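Local coordinates for HAT1-interacting factor 1 (PDB 4NQ0), which chaperones histones H3 and H4 as a component of the nuclear histone acetyltransferase B complex, serving chromatin assembly and telomere silencing, and also binds H2A-H2B dimers, at residues V286-A289 against L290-V293; M242-I245 against E246-A249; R164-L167 against H168-A171; Q332-D335 against D336-V340. All coordinates share one frame; numbering follows the deposited sequence.

Contact 1: residues V286-A289 against L290-V293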
ATOM      1  N   VAL A 286      10.344  -4.527  -1.471  1.00 28.26           N
ATOM      2  CA  VAL A 286      11.248  -4.336  -0.335  1.00 28.26           C
ATOM      3  C   VAL A 286      12.701  -4.200  -0.800  1.00 29.45           C
ATOM      4  O   VAL A 286      13.382  -3.243  -0.436  1.00 28.93           O
ATOM      5  CB  VAL A 286      11.131  -5.495   0.675  1.00 28.45           C
ATOM      6  CG1 VAL A 286      12.340  -5.526   1.634  1.00 28.25           C
ATOM      7  CG2 VAL A 286       9.806  -5.397   1.452  1.00 26.83           C
ATOM      8  N   CYS A 287      13.154  -5.144  -1.626  1.00 30.13           N
ATOM      9  CA  CYS A 287      14.522  -5.138  -2.148  1.00 31.61           C
ATOM     10  C   CYS A 287      14.814  -3.944  -3.041  1.00 32.54           C
ATOM     11  O   CYS A 287      15.908  -3.367  -2.976  1.00 32.86           O
ATOM     12  CB  CYS A 287      14.807  -6.436  -2.915  1.00 31.79           C
ATOM     13  SG  CYS A 287      14.734  -7.874  -1.833  1.00 33.90           S
ATOM     14  N   ASP A 288      13.846  -3.579  -3.876  1.00 33.36           N
ATOM     15  CA  ASP A 288      14.020  -2.464  -4.786  1.00 35.02           C
ATOM     16  C   ASP A 288      14.162  -1.136  -4.031  1.00 35.14           C
ATOM     17  O   ASP A 288      14.960  -0.296  -4.417  1.00 36.58           O
ATOM     18  CB  ASP A 288      12.870  -2.375  -5.792  1.00 35.68           C
ATOM     19  CG  ASP A 288      13.298  -1.718  -7.092  1.00 38.29           C
ATOM     20  OD1 ASP A 288      14.101  -2.331  -7.822  1.00 40.46           O
ATOM     21  OD2 ASP A 288      12.837  -0.594  -7.379  1.00 42.57           O
ATOM     22  N   ALA A 289      13.393  -0.955  -2.967  1.00 34.46           N
ATOM     23  CA  ALA A 289      13.523   0.225  -2.127  1.00 34.80           C
ATOM     24  C   ALA A 289      14.812   0.158  -1.304  1.00 35.22           C
ATOM     25  O   ALA A 289      15.511   1.153  -1.168  1.00 35.61           O
ATOM     26  CB  ALA A 289      12.319   0.363  -1.216  1.00 33.71           C
ATOM     27  N   LEU A 290      15.118  -1.030  -0.788  1.00 35.29           N
ATOM     28  CA  LEU A 290      16.306  -1.275   0.024  1.00 35.88           C
ATOM     29  C   LEU A 290      17.612  -0.887  -0.652  1.00 37.18           C
ATOM     30  O   LEU A 290      18.555  -0.477   0.023  1.00 37.35           O
ATOM     31  CB  LEU A 290      16.357  -2.752   0.431  1.00 35.36           C
ATOM     32  CG  LEU A 290      17.207  -3.233   1.601  1.00 35.62           C
ATOM     33  CD1 LEU A 290      17.072  -2.343   2.823  1.00 34.30           C
ATOM     34  CD2 LEU A 290      16.803  -4.678   1.937  1.00 34.78           C
ATOM     35  N   ARG A 291      17.687  -0.993  -1.976  1.00 38.40           N
ATOM     36  CA  ARG A 291      18.928  -0.595  -2.656  1.00 40.25           C
ATOM     37  C   ARG A 291      19.236   0.899  -2.507  1.00 41.14           C
ATOM     38  O   ARG A 291      20.394   1.288  -2.540  1.00 41.78           O
ATOM     39  CB  ARG A 291      18.942  -1.034  -4.122  1.00 40.76           C
ATOM     40  CG  ARG A 291      17.924  -0.368  -4.995  1.00 42.90           C
ATOM     41  CD  ARG A 291      17.567  -1.236  -6.206  1.00 44.61           C
ATOM     42  NE  ARG A 291      18.540  -1.053  -7.278  1.00 46.96           N
ATOM     43  CZ  ARG A 291      18.277  -0.541  -8.483  1.00 49.42           C
ATOM     44  NH1 ARG A 291      17.044  -0.175  -8.824  1.00 50.16           N
ATOM     45  NH2 ARG A 291      19.261  -0.412  -9.364  1.00 50.79           N
ATOM     46  N   TRP A 292      18.212   1.721  -2.280  1.00 41.77           N
ATOM     47  CA  TRP A 292      18.395   3.166  -2.187  1.00 43.25           C
ATOM     48  C   TRP A 292      18.532   3.711  -0.762  1.00 43.43           C
ATOM     49  O   TRP A 292      18.823   4.897  -0.582  1.00 44.60           O
ATOM     50  CB  TRP A 292      17.240   3.871  -2.898  1.00 43.66           C
ATOM     51  CG  TRP A 292      17.102   3.382  -4.291  1.00 45.26           C
ATOM     52  CD1 TRP A 292      16.077   2.641  -4.806  1.00 45.63           C
ATOM     53  CD2 TRP A 292      18.058   3.540  -5.343  1.00 47.29           C
ATOM     54  NE1 TRP A 292      16.328   2.344  -6.129  1.00 47.04           N
ATOM     55  CE2 TRP A 292      17.538   2.883  -6.482  1.00 47.39           C
ATOM     56  CE3 TRP A 292      19.301   4.184  -5.438  1.00 49.14           C
ATOM     57  CZ2 TRP A 292      18.213   2.853  -7.703  1.00 48.88           C
ATOM     58  CZ3 TRP A 292      19.976   4.153  -6.654  1.00 50.55           C
ATOM     59  CH2 TRP A 292      19.427   3.491  -7.773  1.00 50.26           C
ATOM     60  N   VAL A 293      18.316   2.872   0.246  1.00 42.48           N
ATOM     61  CA  VAL A 293      18.355   3.343   1.619  1.00 42.46           C
ATOM     62  C   VAL A 293      19.803   3.309   2.116  1.00 43.03           C
ATOM     63  O   VAL A 293      20.429   2.250   2.153  1.00 42.52           O
ATOM     64  CB  VAL A 293      17.382   2.541   2.524  1.00 41.58           C
ATOM     65  CG1 VAL A 293      17.849   1.118   2.702  1.00 41.14           C
ATOM     66  CG2 VAL A 293      17.212   3.235   3.877  1.00 42.47           C
TER

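Contact 2: residues M242-I245 against E246-A249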
ATOM      1  N   MET A 242       0.876   2.866  -0.340  1.00 26.82           N
ATOM      2  CA  MET A 242       1.608   3.792   0.520  1.00 27.08           C
ATOM      3  C   MET A 242       3.106   3.701   0.243  1.00 27.13           C
ATOM      4  O   MET A 242       3.768   4.713   0.068  1.00 26.28           O
ATOM      5  CB  MET A 242       1.346   3.497   1.988  1.00 27.38           C
ATOM      6  CG  MET A 242      -0.005   3.951   2.474  1.00 28.80           C
ATOM      7  SD  MET A 242      -0.136   3.574   4.214  1.00 32.12           S
ATOM      8  CE  MET A 242      -1.620   4.468   4.633  1.00 31.68           C
ATOM      9  N   GLY A 243       3.618   2.477   0.151  1.00 27.52           N
ATOM     10  CA  GLY A 243       5.025   2.271  -0.145  1.00 28.28           C
ATOM     11  C   GLY A 243       5.433   2.847  -1.484  1.00 29.14           C
ATOM     12  O   GLY A 243       6.444   3.551  -1.580  1.00 29.35           O
ATOM     13  N   ASP A 244       4.645   2.560  -2.519  1.00 29.72           N
ATOM     14  CA  ASP A 244       4.930   3.065  -3.862  1.00 30.54           C
ATOM     15  C   ASP A 244       5.030   4.581  -3.846  1.00 31.21           C
ATOM     16  O   ASP A 244       5.975   5.149  -4.379  1.00 32.10           O
ATOM     17  CB  ASP A 244       3.844   2.653  -4.855  1.00 30.79           C
ATOM     18  CG  ASP A 244       3.824   1.158  -5.147  1.00 31.12           C
ATOM     19  OD1 ASP A 244       2.806   0.714  -5.715  1.00 31.09           O
ATOM     20  OD2 ASP A 244       4.804   0.430  -4.840  1.00 30.12           O
ATOM     21  N   ILE A 245       4.063   5.241  -3.219  1.00 31.63           N
ATOM     22  CA  ILE A 245       4.068   6.711  -3.141  1.00 32.27           C
ATOM     23  C   ILE A 245       5.296   7.230  -2.388  1.00 33.01           C
ATOM     24  O   ILE A 245       5.982   8.149  -2.843  1.00 32.95           O
ATOM     25  CB  ILE A 245       2.798   7.242  -2.455  1.00 32.06           C
ATOM     26  CG1 ILE A 245       1.566   6.965  -3.315  1.00 32.16           C
ATOM     27  CG2 ILE A 245       2.915   8.753  -2.184  1.00 31.88           C
ATOM     28  CD1 ILE A 245       0.249   7.193  -2.593  1.00 32.52           C
ATOM     29  N   GLU A 246       5.578   6.628  -1.239  1.00 33.44           N
ATOM     30  CA  GLU A 246       6.727   7.038  -0.434  1.00 34.22           C
ATOM     31  C   GLU A 246       8.031   6.819  -1.197  1.00 35.58           C
ATOM     32  O   GLU A 246       8.913   7.660  -1.150  1.00 36.23           O
ATOM     33  CB  GLU A 246       6.738   6.301   0.905  1.00 33.37           C
ATOM     34  CG  GLU A 246       5.600   6.718   1.816  1.00 32.90           C
ATOM     35  CD  GLU A 246       5.390   5.795   2.995  1.00 32.37           C
ATOM     36  OE1 GLU A 246       5.571   4.560   2.855  1.00 31.63           O
ATOM     37  OE2 GLU A 246       5.033   6.313   4.072  1.00 33.73           O
ATOM     38  N   ARG A 247       8.137   5.704  -1.911  1.00 36.92           N
ATOM     39  CA  ARG A 247       9.282   5.451  -2.792  1.00 38.97           C
ATOM     40  C   ARG A 247       9.419   6.557  -3.846  1.00 40.17           C
ATOM     41  O   ARG A 247      10.498   7.128  -4.036  1.00 40.83           O
ATOM     42  CB  ARG A 247       9.139   4.086  -3.478  1.00 39.22           C
ATOM     43  CG  ARG A 247      10.375   3.642  -4.256  1.00 41.66           C
ATOM     44  CD  ARG A 247      10.215   2.267  -4.883  1.00 44.78           C
ATOM     45  NE  ARG A 247       9.044   2.177  -5.763  1.00 47.75           N
ATOM     46  CZ  ARG A 247       8.782   1.155  -6.580  1.00 48.99           C
ATOM     47  NH1 ARG A 247       7.679   1.178  -7.327  1.00 49.81           N
ATOM     48  NH2 ARG A 247       9.613   0.118  -6.669  1.00 49.56           N
ATOM     49  N   GLU A 248       8.316   6.872  -4.514  1.00 40.76           N
ATOM     50  CA  GLU A 248       8.305   7.959  -5.490  1.00 41.63           C
ATOM     51  C   GLU A 248       8.718   9.284  -4.850  1.00 42.01           C
ATOM     52  O   GLU A 248       9.409  10.089  -5.474  1.00 42.87           O
ATOM     53  CB  GLU A 248       6.919   8.100  -6.130  1.00 41.89           C
ATOM     54  CG  GLU A 248       6.875   9.047  -7.330  1.00 43.64           C
ATOM     55  CD  GLU A 248       7.732   8.566  -8.485  1.00 46.40           C
ATOM     56  OE1 GLU A 248       7.767   7.340  -8.735  1.00 46.12           O
ATOM     57  OE2 GLU A 248       8.372   9.419  -9.146  1.00 49.05           O
ATOM     58  N   ALA A 249       8.305   9.506  -3.602  1.00 41.23           N
ATOM     59  CA  ALA A 249       8.649  10.739  -2.885  1.00 41.39           C
ATOM     60  C   ALA A 249      10.029  10.685  -2.219  1.00 41.49           C
ATOM     61  O   ALA A 249      10.371  11.583  -1.454  1.00 41.76           O
ATOM     62  CB  ALA A 249       7.573  11.066  -1.839  1.00 40.81           C
TER

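Contact 3: residues R164-L167 against H168-A171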
ATOM      1  N   ARG A 164       9.287   4.693  10.392  1.00 42.49           N
ATOM      2  CA  ARG A 164      10.579   4.464   9.756  1.00 41.22           C
ATOM      3  C   ARG A 164      10.986   3.002   9.906  1.00 39.01           C
ATOM      4  O   ARG A 164      10.552   2.322  10.835  1.00 38.46           O
ATOM      5  CB  ARG A 164      11.647   5.392  10.340  1.00 42.45           C
ATOM      6  CG  ARG A 164      11.509   6.810   9.820  1.00 44.78           C
ATOM      7  CD  ARG A 164      12.516   7.747  10.426  1.00 48.27           C
ATOM      8  NE  ARG A 164      13.818   7.635   9.779  1.00 50.78           N
ATOM      9  CZ  ARG A 164      14.851   8.427  10.048  1.00 52.83           C
ATOM     10  NH1 ARG A 164      14.739   9.398  10.954  1.00 54.73           N
ATOM     11  NH2 ARG A 164      16.001   8.251   9.407  1.00 53.26           N
ATOM     12  N   LEU A 165      11.802   2.528   8.970  1.00 36.80           N
ATOM     13  CA  LEU A 165      12.332   1.176   9.025  1.00 35.54           C
ATOM     14  C   LEU A 165      13.224   1.021  10.262  1.00 34.88           C
ATOM     15  O   LEU A 165      14.104   1.841  10.515  1.00 34.86           O
ATOM     16  CB  LEU A 165      13.128   0.851   7.751  1.00 35.00           C
ATOM     17  CG  LEU A 165      13.821  -0.523   7.669  1.00 34.31           C
ATOM     18  CD1 LEU A 165      12.826  -1.690   7.625  1.00 31.18           C
ATOM     19  CD2 LEU A 165      14.749  -0.565   6.462  1.00 32.71           C
ATOM     20  N   ALA A 166      12.945  -0.015  11.043  1.00 33.94           N
ATOM     21  CA  ALA A 166      13.865  -0.509  12.048  1.00 33.28           C
ATOM     22  C   ALA A 166      14.644  -1.657  11.408  1.00 32.21           C
ATOM     23  O   ALA A 166      14.059  -2.509  10.756  1.00 30.93           O
ATOM     24  CB  ALA A 166      13.101  -0.997  13.270  1.00 33.91           C
ATOM     25  N   LEU A 167      15.959  -1.670  11.597  1.00 31.84           N
ATOM     26  CA  LEU A 167      16.817  -2.742  11.086  1.00 31.53           C
ATOM     27  C   LEU A 167      16.263  -4.139  11.356  1.00 30.94           C
ATOM     28  O   LEU A 167      16.301  -4.999  10.476  1.00 30.16           O
ATOM     29  CB  LEU A 167      18.220  -2.624  11.691  1.00 32.14           C
ATOM     30  CG  LEU A 167      19.283  -1.919  10.850  1.00 32.72           C
ATOM     31  CD1 LEU A 167      18.689  -0.913   9.875  1.00 33.11           C
ATOM     32  CD2 LEU A 167      20.316  -1.258  11.725  1.00 33.15           C
ATOM     33  N   HIS A 168      15.736  -4.354  12.563  1.00 30.77           N
ATOM     34  CA  HIS A 168      15.242  -5.671  12.958  1.00 30.78           C
ATOM     35  C   HIS A 168      14.052  -6.129  12.123  1.00 30.54           C
ATOM     36  O   HIS A 168      13.798  -7.321  12.020  1.00 30.39           O
ATOM     37  CB  HIS A 168      14.905  -5.727  14.460  1.00 31.38           C
ATOM     38  CG  HIS A 168      13.815  -4.794  14.888  1.00 30.44           C
ATOM     39  ND1 HIS A 168      14.066  -3.640  15.599  1.00 30.64           N
ATOM     40  CD2 HIS A 168      12.469  -4.855  14.733  1.00 30.96           C
ATOM     41  CE1 HIS A 168      12.925  -3.024  15.857  1.00 30.93           C
ATOM     42  NE2 HIS A 168      11.938  -3.740  15.341  1.00 30.51           N
ATOM     43  N   GLU A 169      13.334  -5.180  11.523  1.00 30.53           N
ATOM     44  CA  GLU A 169      12.181  -5.501  10.676  1.00 31.07           C
ATOM     45  C   GLU A 169      12.532  -6.337   9.435  1.00 30.63           C
ATOM     46  O   GLU A 169      11.696  -7.099   8.930  1.00 29.81           O
ATOM     47  CB  GLU A 169      11.447  -4.217  10.271  1.00 30.90           C
ATOM     48  CG  GLU A 169      10.740  -3.604  11.460  1.00 33.03           C
ATOM     49  CD  GLU A 169      10.139  -2.234  11.203  1.00 35.94           C
ATOM     50  OE1 GLU A 169      10.323  -1.653  10.116  1.00 34.90           O
ATOM     51  OE2 GLU A 169       9.475  -1.726  12.142  1.00 40.65           O
ATOM     52  N   LEU A 170      13.762  -6.189   8.954  1.00 31.00           N
ATOM     53  CA  LEU A 170      14.255  -6.972   7.817  1.00 31.49           C
ATOM     54  C   LEU A 170      14.513  -8.455   8.150  1.00 32.85           C
ATOM     55  O   LEU A 170      14.568  -9.292   7.248  1.00 32.70           O
ATOM     56  CB  LEU A 170      15.545  -6.352   7.281  1.00 31.11           C
ATOM     57  CG  LEU A 170      15.474  -4.948   6.687  1.00 30.19           C
ATOM     58  CD1 LEU A 170      16.886  -4.456   6.396  1.00 31.71           C
ATOM     59  CD2 LEU A 170      14.642  -4.908   5.421  1.00 29.88           C
ATOM     60  N   ALA A 171      14.692  -8.766   9.430  1.00 34.51           N
ATOM     61  CA  ALA A 171      14.941 -10.140   9.868  1.00 36.26           C
ATOM     62  C   ALA A 171      13.652 -10.838  10.276  1.00 37.58           C
ATOM     63  O   ALA A 171      13.690 -11.992  10.673  1.00 38.67           O
ATOM     64  CB  ALA A 171      15.938 -10.159  11.024  1.00 36.69           C
TER

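Contact 4: residues Q332-D335 against D336-V340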
ATOM      1  N   GLN A 332      17.124  -8.391 -11.386  1.00 35.35           N
ATOM      2  CA  GLN A 332      17.327  -7.149 -10.643  1.00 35.51           C
ATOM      3  C   GLN A 332      17.869  -7.408  -9.237  1.00 34.48           C
ATOM      4  O   GLN A 332      18.743  -6.690  -8.756  1.00 34.53           O
ATOM      5  CB  GLN A 332      16.017  -6.366 -10.535  1.00 35.40           C
ATOM      6  CG  GLN A 332      16.157  -5.048  -9.791  1.00 37.37           C
ATOM      7  CD  GLN A 332      17.041  -4.059 -10.536  1.00 39.73           C
ATOM      8  OE1 GLN A 332      18.151  -3.733 -10.097  1.00 41.21           O
ATOM      9  NE2 GLN A 332      16.556  -3.588 -11.677  1.00 42.11           N
ATOM     10  N   ILE A 333      17.340  -8.427  -8.576  1.00 33.79           N
ATOM     11  CA  ILE A 333      17.814  -8.782  -7.235  1.00 33.06           C
ATOM     12  C   ILE A 333      19.286  -9.162  -7.283  1.00 33.03           C
ATOM     13  O   ILE A 333      20.038  -8.802  -6.391  1.00 32.05           O
ATOM     14  CB  ILE A 333      16.963  -9.897  -6.608  1.00 32.70           C
ATOM     15  CG1 ILE A 333      15.559  -9.368  -6.301  1.00 34.11           C
ATOM     16  CG2 ILE A 333      17.558 -10.393  -5.305  1.00 31.89           C
ATOM     17  CD1 ILE A 333      14.509 -10.458  -6.235  1.00 34.78           C
ATOM     18  N   GLN A 334      19.706  -9.842  -8.347  1.00 33.72           N
ATOM     19  CA  GLN A 334      21.108 -10.180  -8.506  1.00 34.54           C
ATOM     20  C   GLN A 334      21.949  -8.909  -8.708  1.00 34.78           C
ATOM     21  O   GLN A 334      23.057  -8.806  -8.181  1.00 34.41           O
ATOM     22  CB  GLN A 334      21.315 -11.149  -9.674  1.00 35.60           C
ATOM     23  CG  GLN A 334      22.738 -11.711  -9.756  1.00 37.47           C
ATOM     24  CD  GLN A 334      23.122 -12.526  -8.531  1.00 39.30           C
ATOM     25  OE1 GLN A 334      22.387 -13.426  -8.121  1.00 40.40           O
ATOM     26  NE2 GLN A 334      24.282 -12.216  -7.943  1.00 39.10           N
ATOM     27  N   ASP A 335      21.425  -7.948  -9.468  1.00 34.96           N
ATOM     28  CA  ASP A 335      22.104  -6.651  -9.603  1.00 35.72           C
ATOM     29  C   ASP A 335      22.245  -5.990  -8.229  1.00 34.62           C
ATOM     30  O   ASP A 335      23.300  -5.457  -7.901  1.00 34.07           O
ATOM     31  CB  ASP A 335      21.347  -5.704 -10.528  1.00 36.29           C
ATOM     32  CG  ASP A 335      21.149  -6.269 -11.915  1.00 38.73           C
ATOM     33  OD1 ASP A 335      21.876  -7.212 -12.304  1.00 40.95           O
ATOM     34  OD2 ASP A 335      20.246  -5.766 -12.616  1.00 41.56           O
ATOM     35  N   ASP A 336      21.187  -6.059  -7.424  1.00 33.66           N
ATOM     36  CA  ASP A 336      21.221  -5.469  -6.082  1.00 33.28           C
ATOM     37  C   ASP A 336      22.337  -6.083  -5.231  1.00 33.41           C
ATOM     38  O   ASP A 336      23.083  -5.362  -4.550  1.00 33.19           O
ATOM     39  CB  ASP A 336      19.867  -5.615  -5.382  1.00 32.72           C
ATOM     40  CG  ASP A 336      18.732  -4.959  -6.148  1.00 32.66           C
ATOM     41  OD1 ASP A 336      18.988  -4.035  -6.937  1.00 32.48           O
ATOM     42  OD2 ASP A 336      17.572  -5.364  -5.956  1.00 35.11           O
ATOM     43  N   ILE A 337      22.460  -7.409  -5.292  1.00 33.41           N
ATOM     44  CA  ILE A 337      23.508  -8.127  -4.574  1.00 33.64           C
ATOM     45  C   ILE A 337      24.884  -7.678  -5.066  1.00 35.25           C
ATOM     46  O   ILE A 337      25.739  -7.286  -4.272  1.00 34.52           O
ATOM     47  CB  ILE A 337      23.358  -9.659  -4.741  1.00 33.64           C
ATOM     48  CG1 ILE A 337      22.144 -10.151  -3.953  1.00 31.96           C
ATOM     49  CG2 ILE A 337      24.618 -10.385  -4.275  1.00 32.37           C
ATOM     50  CD1 ILE A 337      21.706 -11.548  -4.306  1.00 31.20           C
ATOM     51  N   ASP A 338      25.080  -7.712  -6.382  1.00 37.30           N
ATOM     52  CA  ASP A 338      26.335  -7.230  -6.986  1.00 39.24           C
ATOM     53  C   ASP A 338      26.706  -5.823  -6.511  1.00 39.95           C
ATOM     54  O   ASP A 338      27.801  -5.609  -6.022  1.00 40.49           O
ATOM     55  CB  ASP A 338      26.242  -7.245  -8.510  1.00 39.99           C
ATOM     56  CG  ASP A 338      26.051  -8.644  -9.070  1.00 41.63           C
ATOM     57  OD1 ASP A 338      25.572  -8.745 -10.212  1.00 44.19           O
ATOM     58  OD2 ASP A 338      26.360  -9.639  -8.367  1.00 43.47           O
ATOM     59  N   GLU A 339      25.790  -4.876  -6.664  1.00 40.91           N
ATOM     60  CA  GLU A 339      26.016  -3.492  -6.230  1.00 42.45           C
ATOM     61  C   GLU A 339      26.541  -3.404  -4.793  1.00 42.68           C
ATOM     62  O   GLU A 339      27.540  -2.739  -4.536  1.00 43.66           O
ATOM     63  CB  GLU A 339      24.725  -2.681  -6.363  1.00 42.73           C
ATOM     64  CG  GLU A 339      24.745  -1.291  -5.701  1.00 44.51           C
ATOM     65  CD  GLU A 339      25.694  -0.312  -6.375  1.00 47.37           C
ATOM     66  OE1 GLU A 339      26.106  -0.563  -7.529  1.00 49.16           O
ATOM     67  OE2 GLU A 339      26.020   0.720  -5.748  1.00 50.30           O
ATOM     68  N   VAL A 340      25.879  -4.084  -3.865  1.00 42.56           N
ATOM     69  CA  VAL A 340      26.290  -4.042  -2.463  1.00 43.14           C
ATOM     70  C   VAL A 340      27.614  -4.778  -2.222  1.00 44.28           C
ATOM     71  O   VAL A 340      28.501  -4.261  -1.536  1.00 44.61           O
ATOM     72  CB  VAL A 340      25.185  -4.595  -1.539  1.00 42.35           C
ATOM     73  CG1 VAL A 340      25.675  -4.700  -0.095  1.00 41.79           C
ATOM     74  CG2 VAL A 340      23.958  -3.703  -1.623  1.00 42.14           C
TER

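Contact 1: residues V286-A289 against L290-V293
Leu290 N donates to Val286 O at 2.8 Å, and Arg291 N to Cys287 O at 3.1 Å; these are i to i+4 bonds at the C-terminal part of helix 273-290. The next bond is shorter in sequence. Trp292 N reaches Ala289 O at 3.0 Å, with the donor standing above the carbonyl plane, an i to i+3 bond, as in a tighter final turn.

Of the charged groups, Asp288 and Arg291 run side by side and point the same way. Their salt bridge is long, 3.8 Å from Asp288 OD1 to Arg291 NH1, with carboxylate and guanidinium planes 45° apart. The stronger hold on the arginine is Asp336, which forms a salt bridge with its NE.

The remaining contacts are van der Waals. Arg291 has its CG in the crowded position between backbone N and carbonyl carbon (chi1 66°), which presses that methylene to 3.0 Å from Asp288 O. Trp292 then lies over the arginine chain: Arg291 CG sits against one indole face, offset toward its rim, while Trp292 CZ2 stands 3.4 Å above the centre of the Arg291 guanidinium. The ring also meets Phe252. A leucine in place of Arg291 would probably leave the buried Asp336 without its charged mate and take the guanidinium from under the indole.

This turn, in the region that interacts with the H2A-H2B dimer and from Ala289 onward in a predicted TPR repeat, leads toward helix 298-316. Val286 and Ala289 face helix 252-266, Cys287 meets Phe305 and Ala308 of helix 298-316, and Asp288 and Arg291 reach helix 323-344.

Contact 2: residues M242-I245 against E246-A249
The flat groups of Asp244 and Arg247 lie nearly parallel, carboxylate and guanidinium planes 20° apart, the two side chains running alongside each other in the same direction. Asp244 OD2 is 3.9 Å from Arg247 NH1, a long salt bridge. That oxygen sits well out of the guanidinium plane, so charge alone links the pair and no N-H is aimed at it. OD2 is hydrogen-bonded instead to Tyr259 OH, while Arg247 NH2 has a weak, long ion pair with Asp288.

The Glu246 carboxylate is a further flat group. With its CG beside the backbone N (chi1 -68°) and the chain extended beyond it, it lies back along the previous turn: Glu246 CG is 3.2 Å from Met242 O, and Glu246 OE1 3.3 Å from the same oxygen, acceptor to acceptor. Both carboxylate oxygens have partners outside: OE1 is hydrogen-bonded to His258 ND1 and OE2 makes a salt bridge with Arg254, which probably offsets the acceptor-acceptor contact. An alanine here would probably strand Arg254 and His258 without their acceptors on this helix.

All this is the final stretch of helix 229-248, which with most of helix 252-266 falls in a predicted TPR repeat, the helix-turn-helix unit of this superhelical fold. Four i to i+4 bonds carry it, from Glu246 N to Met242 O (2.9 Å) through to Ala249 N to Ile245 O (2.8 Å), after which Ala249 leaves helical geometry. Met242 touches Leu210 and Leu214 of helix 202-218, and Ile245 touches Ala206 there and Tyr72 of helix 61-77.

Contact 3: residues R164-L167 against H168-A171
Ala166 and Glu169 hold each other through two hydrogen bonds. Glu169 N donates to Ala166 O at 2.9 Å, and Ala166 N gives a straight but weak one, 3.2 Å long, to Glu169 OE1. The carboxylate gets there because CG lies beside the backbone N (chi1 -70°) and the rest of the chain is extended back over the start of the turn. The same OE1 is also hydrogen-bonded to His257 ND1. Next along, Leu170 N bonds Leu167 O at 3.2 Å; in both backbone bonds the donor stands above the carbonyl plane, and each spans three residues, as in a tight helical turn rather than a regular alpha-helix.

The ring contact is a CH-pi one. Ala166 CB lies over one face of the His168 imidazole, 3.6 Å from its centroid and offset toward the rim, nearest to CE1.

Leu165 CD1 passes 3.5 Å from Glu169 OE1 as the two side chains slide past each other in opposite directions. Among the apolar groups, Leu165 CD1 meets Leu170 CG at 4.3 Å, while both leucines also touch Val296.

This turn belongs to the region important for interaction with H3-H4 and with H2A-H2B. Its chemistry is two-sided: Leu165 and Leu170 toward the protein, exposed His168 and partly exposed Glu169 beside them. Glu169 OE1 has two partners, one held only weakly, which would probably help keep the glutamate ionised.

Contact 4: residues Q332-D335 against D336-V340
Asp336 and Ile337 pack closely on the turn before them, whereas Asp335 is exposed and Asp338 partly so. On the tight side, the Asp336 carboxyl carbon CG is folded back beside its own backbone N (chi1 -59°) and comes within 3.1 Å of Gln332 O; Asp336 CB is 3.3 Å from Ile333 O. This carboxylate is buried, and the Arg291 guanidinium supplies its countercharge. Ile337 leans on the same turn, its CG1 lying 3.5 Å from Ile333 O, with the methyl ends meeting more loosely at 4.4 Å between Ile333 CG2 and Ile337 CD1.

Toward solvent the contacts thin out. Gln334 sends its amide across to Asp338, and Gln334 NE2 donates a weak hydrogen bond of 3.3 Å to Asp338 OD2, the amide and carboxylate planes 50° apart. The bend at chi2 of Gln334 (62°) turns the amide that way, and its other end, OE1, accepts from Lys309. Asp335 brings OD1 to 4.5 Å from Asp338 OD1, a pair of like charges that is likely to be tolerated through solvent, since Asp335 is exposed. Beneath both sides runs unbroken helix: the amides of residues 336 to 339 each bond the carbonyl four residues earlier, the shortest being Glu339 N to Asp335 O at 2.8 Å.

The stretch is ordinary alpha-helix within helix 323-344, the last one modelled; Gln332 ends the H2A-H2B-binding region. Ile333 packs on Leu312 and Ile337 on Phe305, both of helix 298-316, while Gln332 and Ile333 also touch Phe284 of helix 273-290; Val340 lies on Ala298.

Along the chain the order is contact 3, contact 2, contact 1, contact 4. Contact 1 is the hub. Its centre is about 12 Å from those of contacts 2 and 3 and about 10 Å from that of contact 4, and it touches all three: Asp288 with Arg247, a weak ion pair, Leu290 with Leu170, Arg291 with Asp336. The others do not touch one another; the centres of contacts 2 and 4 are about 21 Å apart. Thus the end of helix 273-290 is tied to the end of helix 229-248, to the loop at 164-171 and to helix 323-344. Contact 1 and parts of contacts 2 and 4 fall in the H2A-H2B-binding region, while contact 3 lies in the segment also important for H3-H4.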